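Local coordinates for glycosyltransferase (Streptomyces viridochromogenes, PDB 2IUY), which is a family GT4 glycosyltransferase of avilamycin A biosynthesis that binds UDP and probably transfers a sugar from a nucleotide-linked donor with retention of configuration, at residues V6-I11 with D41-L46; A261-T266 with R313-L318. One frame throughout, in Å; residues are numbered along the deposited sequence.

Contact 1: residues V6-I11 with D41-L46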
loop_
_atom_site.group_PDB
_atom_site.type_symbol
_atom_site.label_atom_id
_atom_site.label_comp_id
_atom_site.label_asym_id
_atom_site.label_seq_id
_atom_site.Cartn_x
_atom_site.Cartn_y
_atom_site.Cartn_z
ATOM N N VAL A 6 -18.783 2.831 -10.117
ATOM C CA VAL A 6 -17.866 1.836 -9.530
ATOM C C VAL A 6 -18.085 1.812 -8.014
ATOM O O VAL A 6 -17.972 2.852 -7.336
ATOM C CB VAL A 6 -16.359 2.086 -9.835
ATOM C CG1 VAL A 6 -15.451 0.899 -9.277
ATOM C CG2 VAL A 6 -16.065 2.376 -11.367
ATOM N N ALA A 7 -18.448 0.648 -7.496
ATOM C CA ALA A 7 -18.513 0.437 -6.056
ATOM C C ALA A 7 -17.157 -0.073 -5.623
ATOM O O ALA A 7 -16.755 -1.161 -6.049
ATOM C CB ALA A 7 -19.595 -0.563 -5.706
ATOM N N LEU A 8 -16.443 0.736 -4.817
ATOM C CA LEU A 8 -15.108 0.412 -4.305
ATOM C C LEU A 8 -15.274 -0.016 -2.888
ATOM O O LEU A 8 -15.725 0.801 -2.097
ATOM C CB LEU A 8 -14.182 1.631 -4.263
ATOM C CG LEU A 8 -13.419 2.083 -5.490
ATOM C CD1 LEU A 8 -12.534 3.328 -5.092
ATOM C CD2 LEU A 8 -12.623 0.897 -6.112
ATOM N N VAL A 9 -14.876 -1.256 -2.556
ATOM C CA VAL A 9 -15.151 -1.806 -1.239
ATOM C C VAL A 9 -13.853 -1.818 -0.520
ATOM O O VAL A 9 -12.949 -2.599 -0.843
ATOM C CB VAL A 9 -15.802 -3.273 -1.250
ATOM C CG1 VAL A 9 -16.378 -3.610 0.133
ATOM C CG2 VAL A 9 -16.950 -3.368 -2.275
ATOM N N ASN A 10 -13.747 -0.909 0.448
ATOM C CA ASN A 10 -12.623 -0.848 1.353
ATOM C C ASN A 10 -12.769 -1.980 2.336
ATOM O O ASN A 10 -13.888 -2.449 2.585
ATOM C CB ASN A 10 -12.673 0.478 2.137
ATOM C CG ASN A 10 -11.535 0.624 3.110
ATOM O OD1 ASN A 10 -10.380 0.399 2.754
ATOM N ND2 ASN A 10 -11.839 1.039 4.335
ATOM N N ILE A 11 -11.641 -2.371 2.923
ATOM C CA ILE A 11 -11.579 -3.383 3.989
ATOM C C ILE A 11 -12.196 -2.775 5.263
ATOM O O ILE A 11 -11.660 -1.787 5.801
ATOM C CB ILE A 11 -10.108 -3.843 4.258
ATOM C CG1 ILE A 11 -10.073 -4.941 5.325
ATOM C CG2 ILE A 11 -9.193 -2.638 4.706
ATOM C CD1 ILE A 11 -8.693 -5.650 5.445
ATOM N N ASP A 41 -9.138 8.516 -6.483
ATOM C CA ASP A 41 -8.786 9.820 -7.065
ATOM C C ASP A 41 -8.595 9.641 -8.563
ATOM O O ASP A 41 -9.061 10.451 -9.355
ATOM C CB ASP A 41 -7.463 10.331 -6.491
ATOM C CG ASP A 41 -7.582 10.825 -5.069
ATOM O OD1 ASP A 41 -8.699 10.798 -4.490
ATOM O OD2 ASP A 41 -6.522 11.227 -4.532
ATOM N N GLY A 42 -7.890 8.583 -8.953
ATOM C CA GLY A 42 -7.713 8.251 -10.406
ATOM C C GLY A 42 -9.038 8.094 -11.159
ATOM O O GLY A 42 -9.234 8.725 -12.215
ATOM N N LEU A 43 -9.932 7.257 -10.618
ATOM C CA LEU A 43 -11.219 6.931 -11.210
ATOM C C LEU A 43 -12.105 8.181 -11.367
ATOM O O LEU A 43 -12.718 8.340 -12.373
ATOM C CB LEU A 43 -11.951 5.881 -10.350
ATOM C CG LEU A 43 -11.307 4.480 -10.376
ATOM C CD1 LEU A 43 -11.916 3.609 -9.338
ATOM C CD2 LEU A 43 -11.418 3.870 -11.843
ATOM N N LEU A 44 -12.173 9.011 -10.320
ATOM C CA LEU A 44 -12.871 10.271 -10.320
ATOM C C LEU A 44 -12.277 11.241 -11.340
ATOM O O LEU A 44 -13.020 11.957 -12.009
ATOM C CB LEU A 44 -12.848 10.877 -8.903
ATOM C CG LEU A 44 -13.657 10.156 -7.795
ATOM C CD1 LEU A 44 -13.328 10.788 -6.406
ATOM C CD2 LEU A 44 -15.191 10.159 -8.108
ATOM N N GLU A 45 -10.942 11.297 -11.450
ATOM C CA GLU A 45 -10.306 12.200 -12.404
ATOM C C GLU A 45 -10.639 11.762 -13.822
ATOM O O GLU A 45 -10.743 12.595 -14.746
ATOM C CB GLU A 45 -8.786 12.201 -12.236
ATOM C CG GLU A 45 -8.130 13.574 -12.425
ATOM C CD GLU A 45 -6.756 13.643 -11.754
ATOM O OE1 GLU A 45 -6.682 13.618 -10.500
ATOM O OE2 GLU A 45 -5.746 13.744 -12.478
ATOM N N LEU A 46 -10.775 10.455 -14.005
ATOM C CA LEU A 46 -11.193 9.897 -15.311
ATOM C C LEU A 46 -12.653 10.087 -15.662
ATOM O O LEU A 46 -13.039 9.742 -16.768
ATOM C CB LEU A 46 -10.859 8.407 -15.407
ATOM C CG LEU A 46 -9.369 8.088 -15.427
ATOM C CD1 LEU A 46 -9.132 6.648 -15.072
ATOM C CD2 LEU A 46 -8.681 8.488 -16.781
#

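Contact 2: residues A261-T266 with R313-L318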
loop_
_atom_site.group_PDB
_atom_site.type_symbol
_atom_site.label_atom_id
_atom_site.label_comp_id
_atom_site.label_asym_id
_atom_site.label_seq_id
_atom_site.Cartn_x
_atom_site.Cartn_y
_atom_site.Cartn_z
ATOM N N ALA A 261 6.961 6.946 -0.676
ATOM C CA ALA A 261 8.256 7.582 -0.524
ATOM C C ALA A 261 8.663 8.254 -1.819
ATOM O O ALA A 261 8.982 9.418 -1.829
ATOM C CB ALA A 261 9.325 6.539 -0.032
ATOM N N ALA A 262 8.632 7.520 -2.932
ATOM C CA ALA A 262 9.226 8.018 -4.158
ATOM C C ALA A 262 8.448 9.206 -4.722
ATOM O O ALA A 262 9.035 10.218 -5.139
ATOM C CB ALA A 262 9.331 6.881 -5.185
ATOM N N VAL A 263 7.137 9.129 -4.721
ATOM C CA VAL A 263 6.344 10.285 -5.193
ATOM C C VAL A 263 6.539 11.493 -4.249
ATOM O O VAL A 263 6.266 12.632 -4.635
ATOM C CB VAL A 263 4.892 9.939 -5.307
ATOM C CG1 VAL A 263 4.204 10.125 -3.924
ATOM C CG2 VAL A 263 4.216 10.827 -6.334
ATOM N N SER A 264 6.996 11.248 -3.016
ATOM C CA SER A 264 7.331 12.363 -2.106
ATOM C C SER A 264 8.789 12.794 -2.292
ATOM O O SER A 264 9.293 13.589 -1.502
ATOM C CB SER A 264 7.115 12.010 -0.632
ATOM O OG SER A 264 5.812 11.500 -0.397
ATOM N N GLY A 265 9.445 12.270 -3.334
ATOM C CA GLY A 265 10.848 12.604 -3.628
ATOM C C GLY A 265 11.890 11.882 -2.792
ATOM O O GLY A 265 12.951 12.438 -2.516
ATOM N N THR A 266 11.586 10.662 -2.349
ATOM C CA THR A 266 12.443 9.922 -1.414
ATOM C C THR A 266 12.778 8.525 -1.945
ATOM O O THR A 266 11.881 7.696 -2.168
ATOM C CB THR A 266 11.815 9.874 0.041
ATOM O OG1 THR A 266 11.688 11.224 0.522
ATOM C CG2 THR A 266 12.667 9.001 1.086
ATOM N N ARG A 313 9.218 11.139 -10.755
ATOM C CA ARG A 313 9.218 10.866 -12.174
ATOM C C ARG A 313 8.895 9.394 -12.420
ATOM O O ARG A 313 8.073 9.102 -13.204
ATOM C CB ARG A 313 10.565 11.201 -12.861
ATOM C CG ARG A 313 10.560 10.984 -14.424
ATOM C CD ARG A 313 11.805 11.326 -15.263
ATOM N NE ARG A 313 11.468 10.987 -16.599
ATOM C CZ ARG A 313 10.848 11.637 -17.550
ATOM N NH1 ARG A 313 10.181 12.756 -17.461
ATOM N NH2 ARG A 313 10.804 10.992 -18.659
ATOM N N ALA A 314 9.897 8.545 -11.886
ATOM C CA ALA A 314 9.632 7.111 -11.897
ATOM C C ALA A 314 8.307 6.728 -11.238
ATOM O O ALA A 314 7.579 5.895 -11.790
ATOM C CB ALA A 314 10.797 6.298 -11.244
ATOM N N ALA A 315 8.004 7.310 -10.065
ATOM C CA ALA A 315 6.773 6.953 -9.371
ATOM C C ALA A 315 5.526 7.356 -10.159
ATOM O O ALA A 315 4.549 6.631 -10.200
ATOM C CB ALA A 315 6.720 7.571 -7.946
ATOM N N VAL A 316 5.551 8.542 -10.764
ATOM C CA VAL A 316 4.388 8.991 -11.519
ATOM C C VAL A 316 4.243 8.130 -12.792
ATOM O O VAL A 316 3.137 7.611 -13.032
ATOM C CB VAL A 316 4.410 10.524 -11.822
ATOM C CG1 VAL A 316 3.171 10.933 -12.670
ATOM C CG2 VAL A 316 4.439 11.326 -10.548
ATOM N N ARG A 317 5.338 7.954 -13.562
ATOM C CA ARG A 317 5.318 7.114 -14.773
ATOM C C ARG A 317 4.780 5.683 -14.549
ATOM O O ARG A 317 4.025 5.179 -15.364
ATOM C CB ARG A 317 6.731 6.956 -15.365
ATOM C CG ARG A 317 7.177 8.025 -16.358
ATOM C CD ARG A 317 8.310 7.523 -17.236
ATOM N NE ARG A 317 9.236 6.693 -16.498
ATOM C CZ ARG A 317 9.393 5.385 -16.641
ATOM N NH1 ARG A 317 8.735 4.698 -17.568
ATOM N NH2 ARG A 317 10.275 4.774 -15.869
ATOM N N LEU A 318 5.205 5.027 -13.465
ATOM C CA LEU A 318 4.850 3.616 -13.192
ATOM C C LEU A 318 3.614 3.443 -12.352
ATOM O O LEU A 318 2.835 2.479 -12.555
ATOM C CB LEU A 318 6.020 2.897 -12.501
ATOM C CG LEU A 318 7.363 2.818 -13.241
ATOM C CD1 LEU A 318 8.478 2.318 -12.284
ATOM C CD2 LEU A 318 7.253 1.895 -14.467
#

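Contact 1: residues V6-I11 with D41-L46
With chi1 of -175°, Val6 swings CG1 to the side opposite its own amide nitrogen, and Leu43 turns CG away from its carbonyl carbon (chi1 -69°) and, with chi2 169°, extends CD1 toward the strand, which brings these two methyls to face each other between strand and helix. The setting is the first beta-alpha-beta unit of the N-terminal Rossmann-like domain in this GT-B enzyme: strand 5-9, helix 31-45 and strand 49-53. The evidence for a purely apolar contact is direct, since no hydrogen bond joins the two segments and every close pair is carbon to carbon. Val6 and Leu8, two positions apart on the strand, both direct their side chains at the helix, as strand alternation requires. Leu43 is their common partner, and its CD1 is the methyl that meets both. The main chains remain well separated, with Val6 CA and Leu43 CA 8.5 Å apart, so the side chains span the gap. All three residues are buried. Strand 5-9 is held on both flanks, Val6 and Leu8 bonding through their backbones to Phe51 and Ala7 to Val87 and His89. Leu43 also touches Val329 and Tyr332 of the C-terminal helix 321-336. Across the gap, Val6 CG1 lies 4.5 Å from Leu43 CD1, whereas Leu8 presents a fork: its CD1 and CD2 are each 4.3 Å from Leu43 CD1.

Contact 2: residues A261-T266 with R313-L318
Between 261-266 and 313-318 the contact is wholly apolar, carried by Ala262, Val263, Ala315 and Val316. Ala315 is central: its CB points at the other helix and sits 3.9 Å from Ala262 CB and 4.0 Å from Val263 CB. Its closest approach is to main chain, with Ala315 CB 3.6 Å from Val263 N. A side chain this short permits a close approach of the backbones, measured by the 5.4 Å between Val263 CA and Ala315 CA. At the more exposed border, Val263 CG2 meets Val316 CG2 at 4.2 Å; Val263 places this branch beside its carbonyl carbon while CG1 lies between N and C (chi1 85°).

No hydrogen bond crosses between the two segments; the polar bonds cap the first helix. Thr266 N bonds to Ala261 O and Gly265 N to Ala262 O, the pair that defines a Schellman motif, with Gly265 at positive phi as its C-prime residue. Just beyond the cap, Ser308 OG, at the start of helix 308-319, bonds to Gly265 O.

The capped helix carries Thr256, Val257 and Glu260, all seen to bind UDP, so this is helix-on-helix packing next to the UDP site, the side chain of Val263 about 5 Å from that of Glu260, in the C-terminal Rossmann-like domain of a GT-B fold.

Along the chain contact 1 precedes contact 2, and the two occupy different halves of the GT-B fold: contact 1 belongs to the six-stranded parallel sheet domain that contains strand 5-9, contact 2 to the domain built on the second such sheet. Their centres are 21 Å apart and their nearest atoms about 9 Å, without touching. One route back is helical: helix 308-319 of contact 2 is followed almost at once by helix 321-336, which returns to pack on the first domain beside helix 31-45. The N-terminal ends of helices 31-45 and 256-263 lie at UDP-binding residues, Tyr29 and Gly30 just before one and Thr256 opening the other, consistent with a nucleotide site between the domains.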